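Side-chain contacts in general Secretion Pathway Protein (Vibrio vulnificus, PDB 4G54), which is a periplasmic part of the EpsAB fusion protein of the type II secretion system and probably binds peptidoglycan: residues A[99-104]-A[110-115]; A[81-86]-A[90-95]. All coordinates share one frame; numbering follows the deposited sequence.

Interaction 1. Residues A[99-104]-A[110-115]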
ATOM      1  N   PRO A  99      16.442  -0.251   9.979  1.00 28.95           N
ATOM      2  CA  PRO A  99      17.183  -1.437  10.499  1.00 29.24           C
ATOM      3  C   PRO A  99      17.133  -1.673  11.987  1.00 28.83           C
ATOM      4  O   PRO A  99      17.397  -2.813  12.424  1.00 29.17           O
ATOM      5  CB  PRO A  99      18.636  -1.118  10.118  1.00 32.29           C
ATOM      6  CG  PRO A  99      18.442  -0.346   8.853  1.00 31.30           C
ATOM      7  CD  PRO A  99      17.274   0.531   9.050  1.00 32.68           C
ATOM      8  N   GLU A 100      16.788  -0.640  12.746  1.00 28.57           N
ATOM      9  CA  GLU A 100      16.832  -0.785  14.189  1.00 30.64           C
ATOM     10  C   GLU A 100      15.472  -0.929  14.913  1.00 29.51           C
ATOM     11  O   GLU A 100      15.432  -1.466  16.047  1.00 30.48           O
ATOM     12  CB  GLU A 100      17.619   0.408  14.780  1.00 33.73           C
ATOM     13  CG  GLU A 100      19.140   0.419  14.442  1.00 40.35           C
ATOM     14  CD  GLU A 100      19.816   1.670  15.010  1.00 49.47           C
ATOM     15  OE1 GLU A 100      19.104   2.678  15.222  1.00 54.35           O
ATOM     16  OE2 GLU A 100      21.034   1.660  15.271  1.00 54.37           O
ATOM     17  N   ARG A 101      14.397  -0.427  14.305  1.00 28.17           N
ATOM     18  CA  ARG A 101      13.120  -0.267  15.029  1.00 28.85           C
ATOM     19  C   ARG A 101      11.969  -0.265  14.051  1.00 26.83           C
ATOM     20  O   ARG A 101      12.155   0.116  12.885  1.00 26.66           O
ATOM     21  CB  ARG A 101      13.034   1.091  15.795  1.00 31.84           C
ATOM     22  CG  ARG A 101      12.902   2.357  14.874  1.00 37.49           C
ATOM     23  CD  ARG A 101      11.460   2.669  14.177  1.00 47.76           C
ATOM     24  NE  ARG A 101      11.465   2.969  12.690  1.00 45.60           N
ATOM     25  CZ  ARG A 101      11.521   4.204  12.150  1.00 55.22           C
ATOM     26  NH1 ARG A 101      11.551   5.284  12.949  1.00 54.77           N
ATOM     27  NH2 ARG A 101      11.524   4.390  10.804  1.00 54.46           N
ATOM     28  N   VAL A 102      10.803  -0.678  14.504  1.00 24.01           N
ATOM     29  CA  VAL A 102       9.591  -0.509  13.675  1.00 23.21           C
ATOM     30  C   VAL A 102       8.613   0.273  14.550  1.00 22.69           C
ATOM     31  O   VAL A 102       8.678   0.262  15.788  1.00 25.13           O
ATOM     32  CB  VAL A 102       8.977  -1.823  13.290  1.00 23.23           C
ATOM     33  CG1 VAL A 102       9.889  -2.567  12.253  1.00 23.41           C
ATOM     34  CG2 VAL A 102       8.658  -2.758  14.550  1.00 23.51           C
ATOM     35  N   VAL A 103       7.804   1.067  13.856  1.00 20.93           N
ATOM     36  CA  VAL A 103       6.705   1.806  14.522  1.00 21.44           C
ATOM     37  C   VAL A 103       5.419   1.093  14.222  1.00 20.46           C
ATOM     38  O   VAL A 103       5.069   0.820  13.078  1.00 20.11           O
ATOM     39  CB  VAL A 103       6.628   3.291  14.070  1.00 21.59           C
ATOM     40  CG1 VAL A 103       5.406   3.991  14.704  1.00 24.83           C
ATOM     41  CG2 VAL A 103       7.956   3.921  14.462  1.00 22.76           C
ATOM     42  N   LEU A 104       4.728   0.691  15.293  1.00 20.43           N
ATOM     43  CA  LEU A 104       3.514  -0.152  15.215  1.00 19.72           C
ATOM     44  C   LEU A 104       2.292   0.632  15.699  1.00 22.89           C
ATOM     45  O   LEU A 104       2.377   1.403  16.663  1.00 23.53           O
ATOM     46  CB  LEU A 104       3.714  -1.389  16.070  1.00 21.30           C
ATOM     47  CG  LEU A 104       4.946  -2.235  15.702  1.00 20.71           C
ATOM     48  CD1 LEU A 104       4.929  -3.446  16.642  1.00 23.03           C
ATOM     49  CD2 LEU A 104       4.870  -2.623  14.222  1.00 20.09           C
ATOM     50  N   ARG A 110       0.350   3.978  19.652  1.00 26.00           N
ATOM     51  CA  ARG A 110       1.567   3.903  18.853  1.00 26.21           C
ATOM     52  C   ARG A 110       2.751   3.376  19.671  1.00 27.16           C
ATOM     53  O   ARG A 110       3.146   3.997  20.686  1.00 30.14           O
ATOM     54  CB  ARG A 110       1.848   5.306  18.315  1.00 27.15           C
ATOM     55  CG  ARG A 110       3.059   5.395  17.432  1.00 28.77           C
ATOM     56  CD  ARG A 110       3.337   6.941  17.130  1.00 37.29           C
ATOM     57  NE  ARG A 110       4.205   7.204  15.970  0.50 33.94           N
ATOM     58  CZ  ARG A 110       3.865   7.767  14.801  0.50 29.62           C
ATOM     59  NH1 ARG A 110       2.628   8.197  14.506  0.50 28.76           N
ATOM     60  NH2 ARG A 110       4.832   7.907  13.903  0.50 33.65           N
ATOM     61  N   LEU A 111       3.295   2.236  19.252  1.00 25.88           N
ATOM     62  CA  LEU A 111       4.448   1.553  19.898  1.00 28.07           C
ATOM     63  C   LEU A 111       5.689   1.459  18.999  1.00 28.27           C
ATOM     64  O   LEU A 111       5.589   1.349  17.786  1.00 27.74           O
ATOM     65  CB  LEU A 111       4.100   0.082  20.254  1.00 29.63           C
ATOM     66  CG  LEU A 111       2.772  -0.057  20.998  1.00 35.28           C
ATOM     67  CD1 LEU A 111       2.420  -1.517  21.264  1.00 35.97           C
ATOM     68  CD2 LEU A 111       2.764   0.752  22.254  1.00 40.81           C
ATOM     69  N   THR A 112       6.873   1.484  19.624  1.00 29.13           N
ATOM     70  CA  THR A 112       8.109   1.256  18.896  1.00 29.61           C
ATOM     71  C   THR A 112       8.689  -0.062  19.382  1.00 29.41           C
ATOM     72  O   THR A 112       8.851  -0.245  20.599  1.00 30.76           O
ATOM     73  CB  THR A 112       9.109   2.400  19.130  1.00 32.73           C
ATOM     74  OG1 THR A 112       8.550   3.572  18.522  1.00 35.82           O
ATOM     75  CG2 THR A 112      10.418   2.130  18.403  1.00 36.64           C
ATOM     76  N   PHE A 113       9.021  -0.941  18.461  1.00 26.45           N
ATOM     77  CA  PHE A 113       9.644  -2.238  18.810  1.00 26.74           C
ATOM     78  C   PHE A 113      11.010  -2.248  18.215  1.00 26.29           C
ATOM     79  O   PHE A 113      11.209  -1.822  17.072  1.00 27.03           O
ATOM     80  CB  PHE A 113       8.827  -3.325  18.105  1.00 28.35           C
ATOM     81  CG  PHE A 113       7.905  -4.095  19.003  1.00 27.89           C
ATOM     82  CD1 PHE A 113       7.379  -3.556  20.149  1.00 34.10           C
ATOM     83  CD2 PHE A 113       7.480  -5.355  18.580  1.00 33.15           C
ATOM     84  CE1 PHE A 113       6.492  -4.290  20.932  1.00 36.82           C
ATOM     85  CE2 PHE A 113       6.605  -6.091  19.362  1.00 33.48           C
ATOM     86  CZ  PHE A 113       6.169  -5.547  20.568  1.00 31.13           C
ATOM     87  N   THR A 114      11.970  -2.854  18.952  1.00 25.03           N
ATOM     88  CA  THR A 114      13.270  -3.150  18.366  1.00 25.50           C
ATOM     89  C   THR A 114      13.145  -4.357  17.411  1.00 23.67           C
ATOM     90  O   THR A 114      12.131  -5.052  17.401  1.00 22.98           O
ATOM     91  CB  THR A 114      14.263  -3.551  19.465  1.00 26.47           C
ATOM     92  OG1 THR A 114      13.812  -4.760  20.085  1.00 28.01           O
ATOM     93  CG2 THR A 114      14.341  -2.481  20.545  1.00 31.02           C
ATOM     94  N   VAL A 115      14.179  -4.606  16.618  1.00 24.85           N
ATOM     95  CA  VAL A 115      14.205  -5.805  15.752  1.00 26.51           C
ATOM     96  C   VAL A 115      13.989  -7.063  16.611  1.00 24.73           C
ATOM     97  O   VAL A 115      13.202  -7.949  16.274  1.00 25.28           O
ATOM     98  CB  VAL A 115      15.556  -5.956  15.054  1.00 30.77           C
ATOM     99  CG1 VAL A 115      15.517  -7.155  14.092  1.00 31.85           C
ATOM    100  CG2 VAL A 115      15.775  -4.790  14.238  1.00 32.01           C
TER
HETATM  101  O   HOH W   1      17.098  -3.041  16.898  1.00 24.67           O

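Interaction 2. Residues A[81-86]-A[90-95]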
ATOM      1  N   LEU A  81       0.886  -6.604  10.139  1.00 18.25           N
ATOM      2  CA  LEU A  81       1.773  -7.724  10.498  1.00 18.07           C
ATOM      3  C   LEU A  81       0.916  -8.740  11.261  1.00 19.97           C
ATOM      4  O   LEU A  81       0.145  -8.385  12.151  1.00 20.27           O
ATOM      5  CB  LEU A  81       2.907  -7.263  11.438  1.00 18.65           C
ATOM      6  CG  LEU A  81       3.769  -6.148  10.851  1.00 18.94           C
ATOM      7  CD1 LEU A  81       4.913  -5.923  11.861  1.00 23.40           C
ATOM      8  CD2 LEU A  81       4.290  -6.498   9.472  1.00 20.45           C
ATOM      9  N   THR A  82       1.077 -10.030  10.985  1.00 19.36           N
ATOM     10  CA  THR A  82       0.468 -11.082  11.800  1.00 20.87           C
ATOM     11  C   THR A  82       1.477 -11.413  12.870  1.00 22.65           C
ATOM     12  O   THR A  82       2.624 -11.871  12.545  1.00 22.64           O
ATOM     13  CB  THR A  82       0.143 -12.334  10.931  1.00 21.81           C
ATOM     14  OG1 THR A  82      -0.769 -11.981   9.850  1.00 22.38           O
ATOM     15  CG2 THR A  82      -0.546 -13.448  11.814  1.00 23.43           C
ATOM     16  N   LEU A  83       1.052 -11.312  14.134  1.00 22.91           N
ATOM     17  CA  LEU A  83       1.931 -11.727  15.261  1.00 25.39           C
ATOM     18  C   LEU A  83       1.440 -13.096  15.771  1.00 28.67           C
ATOM     19  O   LEU A  83       0.231 -13.379  15.751  1.00 29.49           O
ATOM     20  CB  LEU A  83       1.904 -10.674  16.348  1.00 26.21           C
ATOM     21  CG  LEU A  83       2.320  -9.240  15.914  1.00 25.53           C
ATOM     22  CD1 LEU A  83       2.425  -8.333  17.169  1.00 30.95           C
ATOM     23  CD2 LEU A  83       3.626  -9.276  15.146  1.00 25.24           C
ATOM     24  N   GLN A  84       2.370 -13.971  16.157  1.00 31.87           N
ATOM     25  CA  GLN A  84       1.972 -15.319  16.590  1.00 36.91           C
ATOM     26  C   GLN A  84       2.722 -15.546  17.906  1.00 39.69           C
ATOM     27  O   GLN A  84       3.891 -15.174  18.023  1.00 38.08           O
ATOM     28  CB  GLN A  84       2.233 -16.439  15.508  1.00 39.20           C
ATOM     29  CG  GLN A  84       2.395 -15.918  13.998  1.00 43.07           C
ATOM     30  CD  GLN A  84       1.960 -16.851  12.796  1.00 47.18           C
ATOM     31  OE1 GLN A  84       1.461 -17.983  12.999  1.00 47.77           O
ATOM     32  NE2 GLN A  84       2.148 -16.330  11.515  1.00 36.94           N
ATOM     33  N   HIS A  85       2.007 -16.045  18.922  1.00 42.02           N
ATOM     34  CA  HIS A  85       2.636 -16.401  20.208  1.00 46.44           C
ATOM     35  C   HIS A  85       1.864 -17.537  20.840  1.00 49.38           C
ATOM     36  O   HIS A  85       0.685 -17.398  21.221  1.00 49.35           O
ATOM     37  CB  HIS A  85       2.762 -15.225  21.177  1.00 46.11           C
ATOM     38  CG  HIS A  85       3.381 -15.595  22.490  1.00 53.64           C
ATOM     39  ND1 HIS A  85       4.705 -15.979  22.604  1.00 55.80           N
ATOM     40  CD2 HIS A  85       2.854 -15.656  23.739  1.00 58.28           C
ATOM     41  CE1 HIS A  85       4.964 -16.262  23.871  1.00 61.18           C
ATOM     42  NE2 HIS A  85       3.862 -16.064  24.581  1.00 62.46           N
ATOM     43  N   GLU A  86       2.594 -18.658  20.965  1.00 52.51           N
ATOM     44  CA  GLU A  86       2.072 -19.917  21.455  1.00 57.33           C
ATOM     45  C   GLU A  86       0.593 -20.217  21.106  1.00 58.17           C
ATOM     46  O   GLU A  86      -0.274 -20.329  21.994  1.00 60.26           O
ATOM     47  CB  GLU A  86       2.448 -20.095  22.940  1.00 60.39           C
ATOM     48  CG  GLU A  86       1.911 -19.069  23.933  1.00 64.67           C
ATOM     49  CD  GLU A  86       2.285 -19.420  25.369  1.00 73.28           C
ATOM     50  OE1 GLU A  86       1.437 -20.048  26.061  1.00 78.23           O
ATOM     51  OE2 GLU A  86       3.442 -19.114  25.794  1.00 75.32           O
ATOM     52  N   ALA A  90      -2.435 -12.305  16.544  1.00 30.44           N
ATOM     53  CA  ALA A  90      -2.838 -10.918  16.704  1.00 29.03           C
ATOM     54  C   ALA A  90      -2.272 -10.153  15.547  1.00 24.86           C
ATOM     55  O   ALA A  90      -1.470 -10.696  14.730  1.00 25.66           O
ATOM     56  CB  ALA A  90      -2.332 -10.312  18.004  1.00 30.32           C
ATOM     57  N   TYR A  91      -2.760  -8.936  15.358  1.00 21.86           N
ATOM     58  CA  TYR A  91      -2.492  -8.222  14.087  1.00 21.90           C
ATOM     59  C   TYR A  91      -2.156  -6.777  14.482  1.00 22.60           C
ATOM     60  O   TYR A  91      -2.832  -6.207  15.293  1.00 24.17           O
ATOM     61  CB  TYR A  91      -3.774  -8.221  13.198  1.00 21.13           C
ATOM     62  CG  TYR A  91      -4.113  -9.621  12.758  1.00 23.13           C
ATOM     63  CD1 TYR A  91      -4.932 -10.458  13.550  1.00 23.47           C
ATOM     64  CD2 TYR A  91      -3.549 -10.133  11.569  1.00 23.93           C
ATOM     65  CE1 TYR A  91      -5.171 -11.757  13.165  1.00 24.74           C
ATOM     66  CE2 TYR A  91      -3.808 -11.463  11.136  1.00 25.55           C
ATOM     67  CZ  TYR A  91      -4.641 -12.269  11.949  1.00 26.35           C
ATOM     68  OH  TYR A  91      -4.939 -13.555  11.614  1.00 34.31           O
ATOM     69  N   VAL A  92      -1.100  -6.214  13.891  1.00 21.58           N
ATOM     70  CA  VAL A  92      -0.699  -4.843  14.229  1.00 20.21           C
ATOM     71  C   VAL A  92      -0.262  -4.131  12.934  1.00 19.59           C
ATOM     72  O   VAL A  92       0.199  -4.772  11.998  1.00 19.14           O
ATOM     73  CB  VAL A  92       0.443  -4.862  15.303  1.00 24.13           C
ATOM     74  CG1 VAL A  92       1.783  -5.419  14.740  1.00 22.27           C
ATOM     75  CG2 VAL A  92       0.617  -3.532  15.880  1.00 29.80           C
ATOM     76  N   VAL A  93      -0.556  -2.841  12.832  1.00 18.91           N
ATOM     77  CA  VAL A  93      -0.142  -2.085  11.664  1.00 18.42           C
ATOM     78  C   VAL A  93       1.289  -1.682  11.772  1.00 17.29           C
ATOM     79  O   VAL A  93       1.711  -1.091  12.780  1.00 19.67           O
ATOM     80  CB  VAL A  93      -1.065  -0.863  11.408  1.00 19.41           C
ATOM     81  CG1 VAL A  93      -0.460   0.058  10.338  1.00 20.94           C
ATOM     82  CG2 VAL A  93      -2.473  -1.376  11.000  1.00 23.72           C
ATOM     83  N   LEU A  94       2.071  -1.982  10.718  1.00 17.73           N
ATOM     84  CA  LEU A  94       3.448  -1.440  10.628  1.00 17.71           C
ATOM     85  C   LEU A  94       3.335  -0.143   9.874  1.00 17.14           C
ATOM     86  O   LEU A  94       2.945  -0.102   8.696  1.00 18.81           O
ATOM     87  CB  LEU A  94       4.346  -2.438   9.838  1.00 19.46           C
ATOM     88  CG  LEU A  94       5.761  -1.918   9.517  1.00 20.52           C
ATOM     89  CD1 LEU A  94       6.567  -1.841  10.742  1.00 22.66           C
ATOM     90  CD2 LEU A  94       6.431  -2.903   8.529  1.00 26.73           C
ATOM     91  N   LEU A  95       3.732   0.961  10.534  1.00 18.52           N
ATOM     92  CA  LEU A  95       3.675   2.272   9.915  1.00 18.87           C
ATOM     93  C   LEU A  95       4.980   2.598   9.300  1.00 21.43           C
ATOM     94  O   LEU A  95       4.976   3.173   8.179  1.00 23.53           O
ATOM     95  CB  LEU A  95       3.286   3.370  11.002  1.00 17.81           C
ATOM     96  CG  LEU A  95       3.296   4.820  10.563  1.00 22.19           C
ATOM     97  CD1 LEU A  95       2.163   5.082   9.569  1.00 21.03           C
ATOM     98  CD2 LEU A  95       3.095   5.688  11.852  1.00 24.91           C
TER

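Interaction 1. Residues A[99-104]-A[110-115]
Leu-104 and Phe-113 form the apolar centre of this antiparallel hairpin. Methyl CD1 of Leu-104 lies over one face of the Phe-113 ring, 4.0 Å from its centroid and 22° off the normal, a CH-pi contact displaced toward the rim; the two side chains run at about a right angle. On the same face of the sheet, Val-102 CG2 packs against Phe-113 CB at 3.6 Å. With CG1 turned anti to the carbonyl carbon (chi1 -70°), it is the other methyl, CG2, that reaches the neighbouring strand. Val-24, Leu-118 and Leu-121 close over this buried side.

Between the strands, Val-102 pairs with Phe-113 and Leu-104 with Leu-111, each through two backbone hydrogen bonds. The straightest runs from Leu-104 N to Leu-111 O, 2.7 Å at 176°. Beyond Thr-114, the N-cap of helix 115-121, the ladder frays: Val-115 N gives Glu-100 O only a weak bond of 3.4 Å.

The other face carries Arg-101, Val-103 and Thr-112. Thr-112 CG2 meets Arg-101 CB at 3.8 Å, whereas the bent Arg-101 chain takes its guanidinium away to a salt bridge with Glu-96. In one of its two conformers, Arg-110 rests its guanidinium obliquely on Val-103 CG1, with NE at 3.7 Å, while Arg-110 NH2 hydrogen-bonds Leu-212 O. The chemistry is therefore divided: one face is largely apolar, with Val-102, Leu-104 and Phe-113 buried and Leu-111 only partly so, while on the other the Arg-101 stem packs and its charge is paired beyond the hairpin.

Interaction 2. Residues A[81-86]-A[90-95]
Leu-81 meets two residues of the facing strand, Val-92 and Leu-94. Its backbone pairs with Val-92 through two hydrogen bonds, Leu-81 N reaching Val-92 O at 2.7 Å and 169°. Leu-81 CB touches Val-92 CG1, and CG packs on Leu-94 CB at 3.9 Å, the two leucine side chains crossing at a slant.

Thr-82 turns to the opposite face, where it lies alongside Tyr-91, both side chains pointing the same way. Its OG1 approaches ring carbon CE2 of Tyr-91 at 3.3 Å, obliquely to the ring, and CG2 follows at 3.9 Å. The hydroxyl's hydrogen bond goes to Glu-125, while Tyr-91 OH is bonded to Arg-89, so the pair touches by packing and each polar end is satisfied by another residue.

Leu-83 returns to the face of Leu-81. Two backbone hydrogen bonds join it to Ala-90, Leu-83 N meeting Ala-90 O at 2.7 Å. Leu-83 CD1 reaches Val-92 CG1 at 3.8 Å; with chi1 of Val-92 at 69°, CG1 stands between its own backbone N and carbonyl carbon, placed to meet both leucines.

Around this buried contact, strand 125-131 flanks 79-85 and strand 101-105 flanks 88-97. Trp-122 and Trp-18 pack on the leucine face, and Arg-30 of helix 30-40 rests on Thr-82 and Tyr-91.

Interactions 1 and 2 are successive hairpins of one antiparallel sheet, their centres about 12 Å apart. Along the chain they come in series: 81-86 with 90-95 closes before 99-104 with 110-115 opens. Strands 88-97 and 101-105 are neighbours in the sheet, so the second strand of interaction 2 lies against the first of interaction 1. Leu-95 N and Val-103 O, 2.9 Å apart, probably hydrogen-bond across this seam, and Val-102 CB packs on Leu-94 CD1 at 3.5 Å. The four strands thus form a continuous meander ending at edge strand 110-114, within the region assigned to the GspA peptidase C39-like family.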